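Local structure of triacylglycerol lipase (Yarrowia lipolytica, 3O0D) at residues A[110-115]-A[131-136]; A[168-173]-A[195-200]; A[57-62]-A[138-143]. The protein probably hydrolyses the ester bonds of triacylglycerols as an extracellular, glycosylated lipase of the alpha/beta-hydrolase fold. All coordinates share one frame; numbering follows the deposited sequence.

Interaction 1: residues A[110-115]-A[131-136]; sequences LAANIS and QSYNNT. With NAG (2-acetamido-2-deoxy-beta-D-glucopyranose), chain I; NAG (2-acetamido-2-deoxy-beta-D-glucopyranose), chain H.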
loop_
_atom_site.group_PDB
_atom_site.type_symbol
_atom_site.label_atom_id
_atom_site.label_comp_id
_atom_site.label_asym_id
_atom_site.label_seq_id
_atom_site.Cartn_x
_atom_site.Cartn_y
_atom_site.Cartn_z
ATOM N N LEU A 110 -10.770 -2.160 -17.129
ATOM C CA LEU A 110 -10.583 -3.540 -17.541
ATOM C C LEU A 110 -10.364 -4.489 -16.382
ATOM O O LEU A 110 -10.411 -5.695 -16.564
ATOM C CB LEU A 110 -9.473 -3.641 -18.608
ATOM C CG LEU A 110 -9.826 -2.842 -19.893
ATOM C CD1 LEU A 110 -8.583 -2.723 -20.776
ATOM C CD2 LEU A 110 -11.025 -3.441 -20.687
ATOM N N ALA A 111 -10.145 -3.949 -15.165
ATOM C CA ALA A 111 -9.814 -4.803 -14.007
ATOM C C ALA A 111 -11.071 -5.408 -13.399
ATOM O O ALA A 111 -12.175 -4.859 -13.579
ATOM C CB ALA A 111 -9.117 -3.958 -12.961
ATOM N N ALA A 112 -10.913 -6.496 -12.658
ATOM C CA ALA A 112 -12.050 -7.210 -12.052
ATOM C C ALA A 112 -12.907 -6.271 -11.162
ATOM O O ALA A 112 -12.377 -5.432 -10.385
ATOM C CB ALA A 112 -11.590 -8.373 -11.225
ATOM N N ASN A 113 -14.242 -6.447 -11.272
ATOM C CA ASN A 113 -15.180 -5.671 -10.447
ATOM C C ASN A 113 -15.274 -4.184 -10.695
ATOM O O ASN A 113 -16.008 -3.472 -9.979
ATOM C CB ASN A 113 -14.934 -5.951 -8.911
ATOM C CG ASN A 113 -16.222 -6.222 -8.184
ATOM O OD1 ASN A 113 -17.189 -6.724 -8.808
ATOM N ND2 ASN A 113 -16.285 -5.878 -6.867
ATOM N N ILE A 114 -14.550 -3.668 -11.678
ATOM C CA ILE A 114 -14.665 -2.286 -12.030
ATOM C C ILE A 114 -15.580 -2.093 -13.239
ATOM O O ILE A 114 -15.228 -2.471 -14.347
ATOM C CB ILE A 114 -13.317 -1.669 -12.358
ATOM C CG1 ILE A 114 -12.282 -2.027 -11.275
ATOM C CG2 ILE A 114 -13.444 -0.213 -12.580
ATOM C CD1 ILE A 114 -12.628 -1.556 -9.825
ATOM N N SER A 115 -16.713 -1.461 -13.023
ATOM C CA SER A 115 -17.680 -1.255 -14.126
ATOM C C SER A 115 -17.165 -0.225 -15.136
ATOM O O SER A 115 -16.410 0.691 -14.794
ATOM C CB SER A 115 -19.038 -0.833 -13.543
ATOM O OG SER A 115 -19.035 0.553 -13.247
ATOM N N GLN A 131 -2.510 -6.464 -13.092
ATOM C CA GLN A 131 -2.446 -7.860 -12.804
ATOM C C GLN A 131 -2.338 -8.213 -11.286
ATOM O O GLN A 131 -2.880 -9.226 -10.811
ATOM C CB GLN A 131 -1.266 -8.517 -13.549
ATOM C CG GLN A 131 -1.039 -10.003 -13.236
ATOM C CD GLN A 131 -2.247 -10.895 -13.511
ATOM O OE1 GLN A 131 -3.119 -10.548 -14.314
ATOM N NE2 GLN A 131 -2.312 -12.034 -12.830
ATOM N N SER A 132 -1.559 -7.438 -10.550
ATOM C CA SER A 132 -1.412 -7.673 -9.119
ATOM C C SER A 132 -2.782 -7.510 -8.414
ATOM O O SER A 132 -3.136 -8.311 -7.563
ATOM C CB SER A 132 -0.424 -6.661 -8.555
ATOM O OG SER A 132 0.761 -6.658 -9.350
ATOM N N TYR A 133 -3.466 -6.455 -8.831
ATOM C CA TYR A 133 -4.867 -6.144 -8.306
ATOM C C TYR A 133 -5.774 -7.324 -8.726
ATOM O O TYR A 133 -6.466 -7.916 -7.936
ATOM C CB TYR A 133 -5.418 -4.827 -8.819
ATOM C CG TYR A 133 -6.922 -4.921 -8.631
ATOM C CD1 TYR A 133 -7.466 -4.769 -7.383
ATOM C CD2 TYR A 133 -7.779 -5.094 -9.746
ATOM C CE1 TYR A 133 -8.899 -4.906 -7.171
ATOM C CE2 TYR A 133 -9.175 -5.221 -9.544
ATOM C CZ TYR A 133 -9.712 -5.114 -8.290
ATOM O OH TYR A 133 -11.090 -5.217 -8.114
ATOM N N ASN A 134 -5.705 -7.729 -9.989
ATOM C CA ASN A 134 -6.576 -8.813 -10.380
ATOM C C ASN A 134 -6.336 -10.078 -9.715
ATOM O O ASN A 134 -7.269 -10.830 -9.431
ATOM C CB ASN A 134 -6.499 -8.985 -11.942
ATOM C CG ASN A 134 -7.758 -8.642 -12.620
ATOM O OD1 ASN A 134 -8.354 -7.579 -12.435
ATOM N ND2 ASN A 134 -8.152 -9.571 -13.529
ATOM N N ASN A 135 -5.062 -10.401 -9.529
ATOM C CA ASN A 135 -4.672 -11.590 -8.902
ATOM C C ASN A 135 -5.100 -11.579 -7.431
ATOM O O ASN A 135 -5.385 -12.602 -6.858
ATOM C CB ASN A 135 -3.127 -11.839 -9.080
ATOM C CG ASN A 135 -2.734 -13.182 -8.704
ATOM O OD1 ASN A 135 -3.288 -14.253 -9.232
ATOM N ND2 ASN A 135 -1.761 -13.282 -7.855
ATOM N N THR A 136 -5.118 -10.421 -6.832
ATOM C CA THR A 136 -5.664 -10.366 -5.436
ATOM C C THR A 136 -7.212 -10.665 -5.458
ATOM O O THR A 136 -7.656 -11.552 -4.751
ATOM C CB THR A 136 -5.478 -8.988 -4.792
ATOM O OG1 THR A 136 -4.156 -8.521 -4.952
ATOM C CG2 THR A 136 -5.785 -9.076 -3.224
HETATM C C1 NAG I . -9.390 -9.439 -14.275
HETATM C C2 NAG I . -9.182 -9.412 -15.785
HETATM C C3 NAG I . -10.545 -9.627 -16.435
HETATM C C4 NAG I . -11.325 -10.826 -15.897
HETATM C C5 NAG I . -11.392 -10.781 -14.371
HETATM C C6 NAG I . -11.855 -12.060 -13.686
HETATM C C7 NAG I . -7.334 -8.064 -16.593
HETATM C C8 NAG I . -6.814 -6.773 -17.093
HETATM N N2 NAG I . -8.635 -8.162 -16.252
HETATM O O3 NAG I . -10.418 -9.706 -17.866
HETATM O O4 NAG I . -12.637 -10.676 -16.424
HETATM O O5 NAG I . -10.079 -10.587 -13.843
HETATM O O6 NAG I . -12.352 -11.665 -12.426
HETATM O O7 NAG I . -6.576 -9.012 -16.501
HETATM C C1 NAG H . -17.529 -6.175 -6.178
HETATM C C2 NAG H . -17.264 -6.091 -4.657
HETATM C C3 NAG H . -18.600 -6.212 -3.936
HETATM C C4 NAG H . -19.595 -5.164 -4.445
HETATM C C5 NAG H . -19.749 -5.412 -5.926
HETATM C C6 NAG H . -20.840 -4.607 -6.658
HETATM C C7 NAG H . -15.104 -6.977 -3.885
HETATM C C8 NAG H . -14.341 -8.152 -3.345
HETATM N N2 NAG H . -16.400 -7.165 -4.160
HETATM O O3 NAG H . -18.358 -6.060 -2.524
HETATM O O4 NAG H . -20.871 -5.407 -3.844
HETATM O O5 NAG H . -18.454 -5.184 -6.523
HETATM O O6 NAG H . -20.738 -3.292 -6.244
HETATM O O7 NAG H . -14.558 -5.908 -4.094
#

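Interaction 2: residues A[168-173]-A[195-200]; sequences ALLFGI and AGFANW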
loop_
_atom_site.group_PDB
_atom_site.type_symbol
_atom_site.label_atom_id
_atom_site.label_comp_id
_atom_site.label_asym_id
_atom_site.label_seq_id
_atom_site.Cartn_x
_atom_site.Cartn_y
_atom_site.Cartn_z
ATOM N N ALA A 168 -2.735 -2.990 -3.041
ATOM C CA ALA A 168 -3.636 -2.439 -2.015
ATOM C C ALA A 168 -4.352 -1.142 -2.409
ATOM O O ALA A 168 -5.503 -0.956 -2.161
ATOM C CB ALA A 168 -2.886 -2.271 -0.657
ATOM N N LEU A 169 -3.619 -0.267 -3.018
ATOM C CA LEU A 169 -4.153 0.984 -3.567
ATOM C C LEU A 169 -5.303 0.688 -4.567
ATOM O O LEU A 169 -6.443 1.198 -4.409
ATOM C CB LEU A 169 -3.082 1.868 -4.149
ATOM C CG LEU A 169 -3.628 3.082 -4.854
ATOM C CD1 LEU A 169 -4.432 3.934 -3.800
ATOM C CD2 LEU A 169 -2.629 4.002 -5.609
ATOM N N LEU A 170 -5.003 -0.199 -5.525
ATOM C CA LEU A 170 -6.027 -0.567 -6.500
ATOM C C LEU A 170 -7.177 -1.326 -5.864
ATOM O O LEU A 170 -8.340 -1.051 -6.247
ATOM C CB LEU A 170 -5.383 -1.465 -7.612
ATOM C CG LEU A 170 -4.416 -0.636 -8.399
ATOM C CD1 LEU A 170 -3.719 -1.593 -9.503
ATOM C CD2 LEU A 170 -5.055 0.505 -9.049
ATOM N N PHE A 171 -6.901 -2.211 -4.889
ATOM C CA PHE A 171 -7.971 -2.978 -4.280
ATOM C C PHE A 171 -8.817 -1.983 -3.445
ATOM O O PHE A 171 -10.092 -2.118 -3.391
ATOM C CB PHE A 171 -7.431 -4.115 -3.393
ATOM C CG PHE A 171 -8.404 -5.177 -3.183
ATOM C CD1 PHE A 171 -8.288 -6.388 -3.877
ATOM C CD2 PHE A 171 -9.538 -4.960 -2.357
ATOM C CE1 PHE A 171 -9.230 -7.423 -3.730
ATOM C CE2 PHE A 171 -10.484 -5.937 -2.228
ATOM C CZ PHE A 171 -10.353 -7.214 -2.927
ATOM N N GLY A 172 -8.172 -1.005 -2.785
ATOM C CA GLY A 172 -8.974 0.015 -2.071
ATOM C C GLY A 172 -9.871 0.860 -2.976
ATOM O O GLY A 172 -11.050 1.181 -2.674
ATOM N N ILE A 173 -9.371 1.139 -4.162
ATOM C CA ILE A 173 -10.130 1.881 -5.160
ATOM C C ILE A 173 -11.315 1.014 -5.594
ATOM O O ILE A 173 -12.457 1.563 -5.662
ATOM C CB ILE A 173 -9.280 2.322 -6.340
ATOM C CG1 ILE A 173 -8.316 3.448 -5.890
ATOM C CG2 ILE A 173 -10.198 2.972 -7.462
ATOM C CD1 ILE A 173 -7.163 3.586 -6.865
ATOM N N ALA A 195 -1.470 10.783 -14.913
ATOM C CA ALA A 195 -2.013 11.994 -14.269
ATOM C C ALA A 195 -3.535 11.906 -14.173
ATOM O O ALA A 195 -4.128 12.228 -13.153
ATOM C CB ALA A 195 -1.547 13.276 -14.975
ATOM N N GLY A 196 -4.195 11.428 -15.231
ATOM C CA GLY A 196 -5.618 11.133 -15.091
ATOM C C GLY A 196 -5.983 10.272 -13.900
ATOM O O GLY A 196 -6.848 10.677 -13.130
ATOM N N PHE A 197 -5.341 9.097 -13.749
ATOM C CA PHE A 197 -5.589 8.192 -12.646
ATOM C C PHE A 197 -5.261 8.914 -11.309
ATOM O O PHE A 197 -6.078 8.924 -10.384
ATOM C CB PHE A 197 -4.721 6.957 -12.814
ATOM C CG PHE A 197 -4.741 6.017 -11.632
ATOM C CD1 PHE A 197 -5.786 5.162 -11.400
ATOM C CD2 PHE A 197 -3.683 6.071 -10.707
ATOM C CE1 PHE A 197 -5.770 4.299 -10.312
ATOM C CE2 PHE A 197 -3.635 5.195 -9.551
ATOM C CZ PHE A 197 -4.641 4.333 -9.363
ATOM N N ALA A 198 -4.107 9.556 -11.252
ATOM C CA ALA A 198 -3.660 10.145 -9.947
ATOM C C ALA A 198 -4.683 11.208 -9.496
ATOM O O ALA A 198 -5.038 11.270 -8.330
ATOM C CB ALA A 198 -2.288 10.764 -10.148
ATOM N N ASN A 199 -5.120 12.081 -10.405
ATOM C CA ASN A 199 -6.025 13.145 -10.026
ATOM C C ASN A 199 -7.413 12.631 -9.702
ATOM O O ASN A 199 -8.083 13.182 -8.784
ATOM C CB ASN A 199 -6.047 14.225 -11.103
ATOM C CG ASN A 199 -4.722 14.975 -11.206
ATOM O OD1 ASN A 199 -4.207 15.207 -12.314
ATOM N ND2 ASN A 199 -4.155 15.381 -10.049
ATOM N N TRP A 200 -7.809 11.539 -10.355
ATOM C CA TRP A 200 -9.076 10.948 -10.125
ATOM C C TRP A 200 -9.091 10.289 -8.734
ATOM O O TRP A 200 -10.047 10.484 -7.949
ATOM C CB TRP A 200 -9.399 9.982 -11.249
ATOM C CG TRP A 200 -10.635 9.103 -10.956
ATOM C CD1 TRP A 200 -11.957 9.500 -11.065
ATOM C CD2 TRP A 200 -10.661 7.759 -10.569
ATOM N NE1 TRP A 200 -12.777 8.477 -10.750
ATOM C CE2 TRP A 200 -12.021 7.392 -10.427
ATOM C CE3 TRP A 200 -9.678 6.799 -10.302
ATOM C CZ2 TRP A 200 -12.413 6.095 -10.069
ATOM C CZ3 TRP A 200 -10.071 5.528 -9.929
ATOM C CH2 TRP A 200 -11.428 5.187 -9.799
#

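Interaction 3: residues A[57-62]-A[138-143]; sequences EEFHDP and NQIGPK. With NAG (2-acetamido-2-deoxy-beta-D-glucopyranose), chain I; NAG (2-acetamido-2-deoxy-beta-D-glucopyranose), chain H.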
loop_
_atom_site.group_PDB
_atom_site.type_symbol
_atom_site.label_atom_id
_atom_site.label_comp_id
_atom_site.label_asym_id
_atom_site.label_seq_id
_atom_site.Cartn_x
_atom_site.Cartn_y
_atom_site.Cartn_z
ATOM N N GLU A 57 -8.055 -16.451 6.052
ATOM C CA GLU A 57 -7.544 -17.231 4.892
ATOM C C GLU A 57 -6.249 -16.618 4.442
ATOM O O GLU A 57 -6.142 -15.401 4.377
ATOM C CB GLU A 57 -8.553 -17.125 3.715
ATOM C CG GLU A 57 -8.217 -18.087 2.585
ATOM C CD GLU A 57 -9.395 -18.359 1.616
ATOM O OE1 GLU A 57 -10.587 -18.375 2.035
ATOM O OE2 GLU A 57 -9.076 -18.629 0.436
ATOM N N GLU A 58 -5.313 -17.479 4.003
ATOM C CA GLU A 58 -4.118 -16.975 3.315
ATOM C C GLU A 58 -4.334 -17.221 1.792
ATOM O O GLU A 58 -5.153 -18.078 1.380
ATOM C CB GLU A 58 -2.925 -17.801 3.708
ATOM C CG GLU A 58 -2.532 -17.871 5.125
ATOM C CD GLU A 58 -1.180 -18.584 5.266
ATOM O OE1 GLU A 58 -0.677 -18.658 6.400
ATOM O OE2 GLU A 58 -0.625 -19.104 4.241
ATOM N N PHE A 59 -3.631 -16.475 0.959
ATOM C CA PHE A 59 -3.606 -16.789 -0.459
ATOM C C PHE A 59 -2.142 -16.648 -0.991
ATOM O O PHE A 59 -1.335 -15.854 -0.463
ATOM C CB PHE A 59 -4.585 -15.885 -1.218
ATOM C CG PHE A 59 -4.374 -14.371 -1.002
ATOM C CD1 PHE A 59 -3.640 -13.576 -1.897
ATOM C CD2 PHE A 59 -4.977 -13.731 0.117
ATOM C CE1 PHE A 59 -3.470 -12.168 -1.709
ATOM C CE2 PHE A 59 -4.753 -12.330 0.334
ATOM C CZ PHE A 59 -4.058 -11.570 -0.574
ATOM N N HIS A 60 -1.782 -17.399 -2.054
ATOM C CA HIS A 60 -0.405 -17.322 -2.534
ATOM C C HIS A 60 -0.502 -17.777 -4.006
ATOM O O HIS A 60 -1.078 -18.854 -4.244
ATOM C CB HIS A 60 0.468 -18.234 -1.668
ATOM C CG HIS A 60 1.718 -18.706 -2.350
ATOM N ND1 HIS A 60 2.934 -18.050 -2.258
ATOM C CD2 HIS A 60 1.939 -19.799 -3.134
ATOM C CE1 HIS A 60 3.833 -18.686 -3.007
ATOM N NE2 HIS A 60 3.254 -19.755 -3.533
ATOM N N ASP A 61 -0.032 -16.953 -4.934
ATOM C CA ASP A 61 0.075 -17.395 -6.353
ATOM C C ASP A 61 1.478 -17.001 -6.851
ATOM O O ASP A 61 1.850 -15.856 -6.866
ATOM C CB ASP A 61 -1.066 -16.786 -7.171
ATOM C CG ASP A 61 -1.202 -17.408 -8.565
ATOM O OD1 ASP A 61 -0.236 -18.077 -8.988
ATOM O OD2 ASP A 61 -2.218 -17.152 -9.201
ATOM N N PRO A 62 2.291 -18.008 -7.296
ATOM C CA PRO A 62 3.619 -17.673 -7.775
ATOM C C PRO A 62 3.734 -17.688 -9.304
ATOM O O PRO A 62 4.834 -17.596 -9.836
ATOM C CB PRO A 62 4.459 -18.829 -7.198
ATOM C CG PRO A 62 3.549 -20.068 -7.268
ATOM C CD PRO A 62 2.116 -19.449 -7.032
ATOM N N ASN A 138 -9.061 -12.229 -7.702
ATOM C CA ASN A 138 -9.413 -13.579 -8.045
ATOM C C ASN A 138 -9.110 -14.577 -7.020
ATOM O O ASN A 138 -9.731 -15.643 -7.027
ATOM C CB ASN A 138 -8.784 -13.989 -9.399
ATOM C CG ASN A 138 -9.321 -13.186 -10.565
ATOM O OD1 ASN A 138 -8.613 -13.018 -11.563
ATOM N ND2 ASN A 138 -10.538 -12.705 -10.489
ATOM N N GLN A 139 -8.149 -14.293 -6.063
ATOM C CA GLN A 139 -7.853 -15.237 -5.018
ATOM C C GLN A 139 -8.666 -15.064 -3.719
ATOM O O GLN A 139 -8.858 -16.004 -2.975
ATOM C CB GLN A 139 -6.364 -15.160 -4.614
ATOM C CG GLN A 139 -5.351 -15.686 -5.738
ATOM C CD GLN A 139 -3.953 -15.671 -5.225
ATOM O OE1 GLN A 139 -3.517 -16.577 -4.506
ATOM N NE2 GLN A 139 -3.252 -14.621 -5.541
ATOM N N ILE A 140 -9.067 -13.841 -3.479
ATOM C CA ILE A 140 -9.640 -13.500 -2.146
ATOM C C ILE A 140 -10.942 -12.709 -2.162
ATOM O O ILE A 140 -11.617 -12.609 -1.120
ATOM C CB ILE A 140 -8.604 -12.793 -1.237
ATOM C CG1 ILE A 140 -8.898 -13.052 0.251
ATOM C CG2 ILE A 140 -8.495 -11.336 -1.567
ATOM C CD1 ILE A 140 -8.810 -14.444 0.687
ATOM N N GLY A 141 -11.337 -12.188 -3.318
ATOM C CA GLY A 141 -12.442 -11.286 -3.392
ATOM C C GLY A 141 -13.727 -11.893 -2.840
ATOM O O GLY A 141 -14.415 -11.222 -2.021
ATOM N N PRO A 142 -14.086 -13.108 -3.277
ATOM C CA PRO A 142 -15.345 -13.701 -2.786
ATOM C C PRO A 142 -15.318 -13.970 -1.258
ATOM O O PRO A 142 -16.363 -13.737 -0.546
ATOM C CB PRO A 142 -15.449 -15.027 -3.606
ATOM C CG PRO A 142 -14.886 -14.583 -4.977
ATOM C CD PRO A 142 -13.558 -13.875 -4.436
ATOM N N LYS A 143 -14.184 -14.492 -0.759
ATOM C CA LYS A 143 -14.012 -14.699 0.672
ATOM C C LYS A 143 -14.126 -13.348 1.438
ATOM O O LYS A 143 -14.835 -13.335 2.490
ATOM C CB LYS A 143 -12.749 -15.456 1.062
ATOM C CG LYS A 143 -12.717 -15.931 2.431
ATOM C CD LYS A 143 -13.868 -16.861 2.755
ATOM C CE LYS A 143 -13.567 -17.655 3.986
ATOM N NZ LYS A 143 -14.266 -18.964 3.897
HETATM C C1 NAG I . -9.390 -9.439 -14.275
HETATM C C2 NAG I . -9.182 -9.412 -15.785
HETATM C C3 NAG I . -10.545 -9.627 -16.435
HETATM C C4 NAG I . -11.325 -10.826 -15.897
HETATM C C5 NAG I . -11.392 -10.781 -14.371
HETATM C C6 NAG I . -11.855 -12.060 -13.686
HETATM C C7 NAG I . -7.334 -8.064 -16.593
HETATM C C8 NAG I . -6.814 -6.773 -17.093
HETATM N N2 NAG I . -8.635 -8.162 -16.252
HETATM O O3 NAG I . -10.418 -9.706 -17.866
HETATM O O4 NAG I . -12.637 -10.676 -16.424
HETATM O O5 NAG I . -10.079 -10.587 -13.843
HETATM O O6 NAG I . -12.352 -11.665 -12.426
HETATM O O7 NAG I . -6.576 -9.012 -16.501
HETATM C C1 NAG H . -17.529 -6.175 -6.178
HETATM C C2 NAG H . -17.264 -6.091 -4.657
HETATM C C3 NAG H . -18.600 -6.212 -3.936
HETATM C C4 NAG H . -19.595 -5.164 -4.445
HETATM C C5 NAG H . -19.749 -5.412 -5.926
HETATM C C6 NAG H . -20.840 -4.607 -6.658
HETATM C C7 NAG H . -15.104 -6.977 -3.885
HETATM C C8 NAG H . -14.341 -8.152 -3.345
HETATM N N2 NAG H . -16.400 -7.165 -4.160
HETATM O O3 NAG H . -18.358 -6.060 -2.524
HETATM O O4 NAG H . -20.871 -5.407 -3.844
HETATM O O5 NAG H . -18.454 -5.184 -6.523
HETATM O O6 NAG H . -20.738 -3.292 -6.244
HETATM O O7 NAG H . -14.558 -5.908 -4.094
#

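Interaction 1: residues A[110-115]-A[131-136]
The type II beta turn running from Ala111 to Ile114 docks on helix 127-150 at a doubly glycosylated corner of the lipase, where Ala112 meets Tyr133 and Asn134. Ala112 offers both of its backbone polar groups to the helix. Its N donates to Asn134 OD1 over 2.8 Å, with an N-H...O angle of 173°, and the donor nitrogen lies in the plane of the side-chain carbonyl, on a lone pair of OD1. Its O accepts from Tyr133 OH at 2.6 Å; here the hydroxyl stands above the carbonyl plane, 36° out of it, while the oxygen itself lies at the edge of the ring, near the ring plane. Tyr133 reaches that position because CG is anti to the backbone N (chi1 160°), which sends the phenol out from the helix toward the turn. Beside it, Ala111 CB packs obliquely against Tyr133 CE2 at 3.6 Å, and Phe108 meets the same ring edge-to-face.

The turn is closed by Ile114 N bonding to Ala111 O, and its third position, with positive phi, is Asn113, which bears one N-linked sugar on ND2. The second sugar is joined to Asn134 ND2, so this one amide works twice: its oxygen grips the turn while its nitrogen carries the glycan. That glycan turns back onto the loop, its N2 donating an almost straight bond to Leu110 O at 3.1 Å, and its O6 lies 3.6 Å from Ala112 CB. The sugar on Asn113 is held further by Asp145 and His180.

Interaction 2: residues A[168-173]-A[195-200]
Ile173 of helix 163-177 lodges against Phe197 and Trp200 of helix 195-206, joining two successive beta-alpha-beta crossovers of the alpha/beta-hydrolase sheet: the first helix leads from strand 155-161 to strand 183-187, the second from there to strand 222-227. The short helical segments stay 13.2 Å apart at their axes and are inclined at 60°, so the backbones do not meet and long side chains must bridge the interval.

The tight part is built round Ile173, whose two branches diverge. CG1 is anti to the carbonyl carbon (chi1 -71°) and carries CD1 to within 3.6 Å of Phe197 CZ, leaving CG2 to press on the outer end of the indole. Both approaches are oblique to the rings. Val201, Leu204 and Phe205 also touch Ile173, so further apolar side chains of the second helix meet it as well.

Away from Ile173 the fit slackens. Leu170 CD2 comes to 3.9 Å from Phe197 CZ, while Leu169 CD2 stands at the edge of the Phe197 ring, 4.2 Å from CE2. Ala195, Gly196 and Asn199, on parts of the second helix that do not face the first, are partly exposed, and the Trp200 residue too is only partly buried. No hydrogen bond spans the two segments; the closest approach is a carbon one, Ile173 CG2 to Trp200 CH2 at 3.4 Å.

Interaction 3: residues A[57-62]-A[138-143]
The phenyl ring of Phe59 and the side-chain amide of Gln139 meet at about a right angle, their planes 86° apart, with Gln139 NE2 at the ring's edge, 3.8 Å from Phe59 CD1. Ile140 approaches the same ring obliquely, its CD1 lying 3.9 Å from Phe59 CD2. Phe59 CG lies between the backbone N and the carbonyl carbon (chi1 55°), and the ring so placed meets Gln139 along CD1 and Ile140 along CD2. The amide is fixed by bonds beyond the contact: NE2 donates to Asn135 O one turn back in the helix and to Val68 O in the adjacent strand. Asp61 CB also lies against NE2, at 3.5 Å, whereas its carboxylate turns to a salt bridge with Arg63. With an alanine here instead of Phe59, Ile140 CD1 and the amide end of Gln139 would probably lose the ring they rest against, opening a gap between strand and helix.

Toward the solvent side, Glu57 OE1 rests on the aliphatic part of Lys143, 3.3 Å from CG, but Lys143 NZ stays 4.2 Å from Glu57 OE1, too far for a salt bridge, so any attraction is probably loose. At the other end, Asn138 ND2 donates to O6 of the sugar carried by Asn134, over 2.9 Å.

Strand 53-60, one of the two edge strands of the mixed sheet, pairs antiparallel with strand 68-75. The kinked helical segment runs over it nearly antiparallel, at 159° and 8.8 Å between axes, while Val68 and Leu83 of the next two strands touch Phe59.

How the interactions relate
Helix 127-150 carries one side of both interaction 1 and interaction 3, and through Tyr133 it also touches interaction 2, where Tyr133 CB packs 3.6 Å from Leu170 CB. Interaction 2 lies nearest the chain centre and is purely apolar. Interaction 1, though buried, lies farther out and depends on hydrogen bonds to the backbone of a loop. Interaction 3, at an edge strand of the sheet, sets an aromatic ring against an amide and an isoleucine in the middle, with opposite charges only near each other at its rim. The same two sugars border interactions 1 and 3, and Thr136 CG2 meets Phe59 CZ at 4.0 Å. Along the chain, interaction 1 is nested within interaction 3, and interaction 2 follows both.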